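Local atomic coordinates of formiminoglutamase (Trypanosoma cruzi, PDB entry 4MYK), a protein that hydrolyses N-formimino-L-glutamate as formiminoglutamase, an arginase-like enzyme that binds manganese. Residues Lys178-Phe183 / Gln196-His201. The protein carries 1 engineered substitution. Residues are numbered along the deposited sequence; the frame is centred on the assembly and turned at random.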
loop_
_atom_site.group_PDB
_atom_site.type_symbol
_atom_site.label_atom_id
_atom_site.label_comp_id
_atom_site.label_asym_id
_atom_site.label_seq_id
_atom_site.Cartn_x
_atom_site.Cartn_y
_atom_site.Cartn_z
ATOM N N LYS A 178 -32.420 -7.557 -12.002
ATOM C CA LYS A 178 -31.497 -8.121 -12.979
ATOM C C LYS A 178 -30.510 -7.059 -13.423
ATOM O O LYS A 178 -29.516 -7.360 -14.073
ATOM C CB LYS A 178 -32.233 -8.642 -14.210
ATOM C CG LYS A 178 -33.387 -9.566 -13.927
ATOM C CD LYS A 178 -34.021 -10.026 -15.244
ATOM C CE LYS A 178 -35.547 -10.097 -15.133
ATOM N NZ LYS A 178 -36.221 -10.445 -16.418
ATOM N N ARG A 179 -30.796 -5.807 -13.085
ATOM C CA ARG A 179 -29.928 -4.699 -13.493
ATOM C C ARG A 179 -29.187 -4.066 -12.316
ATOM O O ARG A 179 -28.765 -2.917 -12.371
ATOM C CB ARG A 179 -30.714 -3.672 -14.306
ATOM C CG ARG A 179 -31.120 -4.231 -15.665
ATOM C CD ARG A 179 -32.062 -3.315 -16.406
ATOM N NE ARG A 179 -31.455 -2.024 -16.699
ATOM C CZ ARG A 179 -32.066 -1.066 -17.385
ATOM N NH1 ARG A 179 -33.295 -1.268 -17.843
ATOM N NH2 ARG A 179 -31.454 0.085 -17.614
ATOM N N PHE A 180 -29.020 -4.858 -11.262
ATOM C CA PHE A 180 -28.284 -4.426 -10.082
ATOM C C PHE A 180 -27.030 -5.263 -9.843
ATOM O O PHE A 180 -27.081 -6.486 -9.776
ATOM C CB PHE A 180 -29.183 -4.421 -8.843
ATOM C CG PHE A 180 -28.453 -4.102 -7.576
ATOM C CD1 PHE A 180 -27.874 -2.864 -7.390
ATOM C CD2 PHE A 180 -28.351 -5.038 -6.568
ATOM C CE1 PHE A 180 -27.196 -2.572 -6.220
ATOM C CE2 PHE A 180 -27.676 -4.746 -5.396
ATOM C CZ PHE A 180 -27.102 -3.514 -5.223
ATOM N N VAL A 181 -25.897 -4.586 -9.722
ATOM C CA VAL A 181 -24.637 -5.268 -9.470
ATOM C C VAL A 181 -23.962 -4.755 -8.193
ATOM O O VAL A 181 -23.832 -3.550 -7.979
ATOM C CB VAL A 181 -23.670 -5.142 -10.664
ATOM C CG1 VAL A 181 -22.342 -5.805 -10.341
ATOM C CG2 VAL A 181 -24.290 -5.749 -11.908
ATOM N N GLU A 182 -23.570 -5.695 -7.339
ATOM C CA GLU A 182 -22.698 -5.421 -6.208
ATOM C C GLU A 182 -21.292 -5.680 -6.709
ATOM O O GLU A 182 -20.970 -6.797 -7.104
ATOM C CB GLU A 182 -23.008 -6.363 -5.046
ATOM C CG GLU A 182 -24.421 -6.240 -4.487
ATOM C CD GLU A 182 -24.572 -5.121 -3.466
ATOM O OE1 GLU A 182 -23.762 -4.175 -3.466
ATOM O OE2 GLU A 182 -25.517 -5.186 -2.651
ATOM N N PHE A 183 -20.465 -4.645 -6.711
ATOM C CA PHE A 183 -19.159 -4.721 -7.343
ATOM C C PHE A 183 -18.015 -4.606 -6.346
ATOM O O PHE A 183 -17.942 -3.643 -5.587
ATOM C CB PHE A 183 -19.032 -3.624 -8.390
ATOM C CG PHE A 183 -17.908 -3.838 -9.343
ATOM C CD1 PHE A 183 -16.634 -3.360 -9.055
ATOM C CD2 PHE A 183 -18.112 -4.532 -10.524
ATOM C CE1 PHE A 183 -15.587 -3.566 -9.927
ATOM C CE2 PHE A 183 -17.067 -4.741 -11.406
ATOM C CZ PHE A 183 -15.805 -4.255 -11.112
ATOM N N GLN A 196 -28.156 -13.831 -0.349
ATOM C CA GLN A 196 -29.432 -14.462 -0.676
ATOM C C GLN A 196 -30.482 -13.461 -1.187
ATOM O O GLN A 196 -31.092 -13.677 -2.234
ATOM C CB GLN A 196 -29.946 -15.215 0.552
ATOM C CG GLN A 196 -31.390 -15.608 0.489
ATOM C CD GLN A 196 -31.826 -16.416 1.697
ATOM O OE1 GLN A 196 -32.559 -15.921 2.556
ATOM N NE2 GLN A 196 -31.380 -17.665 1.767
ATOM N N TYR A 197 -30.676 -12.364 -0.456
ATOM C CA TYR A 197 -31.644 -11.320 -0.833
ATOM C C TYR A 197 -31.404 -10.729 -2.232
ATOM O O TYR A 197 -32.304 -10.675 -3.065
ATOM C CB TYR A 197 -31.667 -10.197 0.220
ATOM C CG TYR A 197 -32.642 -9.067 -0.088
ATOM C CD1 TYR A 197 -32.201 -7.852 -0.602
ATOM C CD2 TYR A 197 -34.004 -9.225 0.128
ATOM C CE1 TYR A 197 -33.098 -6.823 -0.893
ATOM C CE2 TYR A 197 -34.907 -8.206 -0.157
ATOM C CZ TYR A 197 -34.452 -7.006 -0.667
ATOM O OH TYR A 197 -35.358 -5.994 -0.940
ATOM N N VAL A 198 -30.187 -10.262 -2.476
ATOM C CA VAL A 198 -29.809 -9.743 -3.785
ATOM C C VAL A 198 -30.043 -10.773 -4.880
ATOM O O VAL A 198 -30.680 -10.489 -5.894
ATOM C CB VAL A 198 -28.311 -9.365 -3.828
ATOM C CG1 VAL A 198 -27.894 -9.031 -5.254
ATOM C CG2 VAL A 198 -28.010 -8.213 -2.875
ATOM N N ARG A 199 -29.511 -11.973 -4.681
ATOM C CA ARG A 199 -29.613 -12.999 -5.702
ATOM C C ARG A 199 -31.048 -13.432 -5.909
ATOM O O ARG A 199 -31.456 -13.690 -7.039
ATOM C CB ARG A 199 -28.683 -14.167 -5.389
ATOM C CG ARG A 199 -27.246 -13.857 -5.807
ATOM C CD ARG A 199 -26.234 -14.691 -5.057
ATOM N NE ARG A 199 -24.903 -14.575 -5.642
ATOM C CZ ARG A 199 -23.822 -15.210 -5.187
ATOM N NH1 ARG A 199 -23.911 -16.009 -4.125
ATOM N NH2 ARG A 199 -22.649 -15.042 -5.795
ATOM N N ASP A 200 -31.819 -13.479 -4.825
ATOM C CA ASP A 200 -33.252 -13.771 -4.922
ATOM C C ASP A 200 -34.020 -12.647 -5.615
ATOM O O ASP A 200 -35.188 -12.797 -5.963
ATOM C CB ASP A 200 -33.856 -14.047 -3.547
ATOM C CG ASP A 200 -33.622 -15.478 -3.080
ATOM O OD1 ASP A 200 -33.021 -16.275 -3.830
ATOM O OD2 ASP A 200 -34.040 -15.798 -1.949
ATOM N N HIS A 201 -33.355 -11.516 -5.798
ATOM C CA HIS A 201 -33.918 -10.423 -6.564
ATOM C C HIS A 201 -33.276 -10.391 -7.938
ATOM O O HIS A 201 -33.513 -9.473 -8.716
ATOM C CB HIS A 201 -33.708 -9.089 -5.841
ATOM C CG HIS A 201 -34.774 -8.773 -4.837
ATOM N ND1 HIS A 201 -34.753 -9.262 -3.549
ATOM C CD2 HIS A 201 -35.895 -8.021 -4.936
ATOM C CE1 HIS A 201 -35.817 -8.828 -2.898
ATOM N NE2 HIS A 201 -36.524 -8.070 -3.715
#
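The edge of the Phe180 ring, near the ring plane, faces Val198, with CD2 of Phe180 4.2 Å from CG1 of Val198; Val142, Asn144 and Phe175 also pack against this phenyl group. Within 196-201, ND1 of His201 donates to Tyr197 O (2.9 Å, 156° at the hydrogen); the acceptor lies in the imidazole plane, whereas the donor sits above the carbonyl plane. Two residues along strand 180-185 from Phe180, the carboxylate of Glu182 comes up to the other methyl of Val198, OE2 to CG2 3.9 Å. Val198 thus divides its branches: CG1, anti to its own backbone N (chi1 171°), goes to the ring, and CG2 to the acid. The Glu182 chain is bent at chi2 (-84°), and its OE1 is hydrogen-bonded to ND2 of Asn144, which probably helps to hold the group; the Glu182 side chain lies about 5 Å from that of the manganese ligand Asp146. No hydrogen bond links the two segments; Val198 meets the strand through van der Waals contacts alone. Leu205 touches both Glu182 and Val198, and the parallel strand 204-207 follows helix 192-200. The contact is therefore strand-to-helix packing within a beta-alpha-beta unit of the arginase/deacetylase alpha/beta fold.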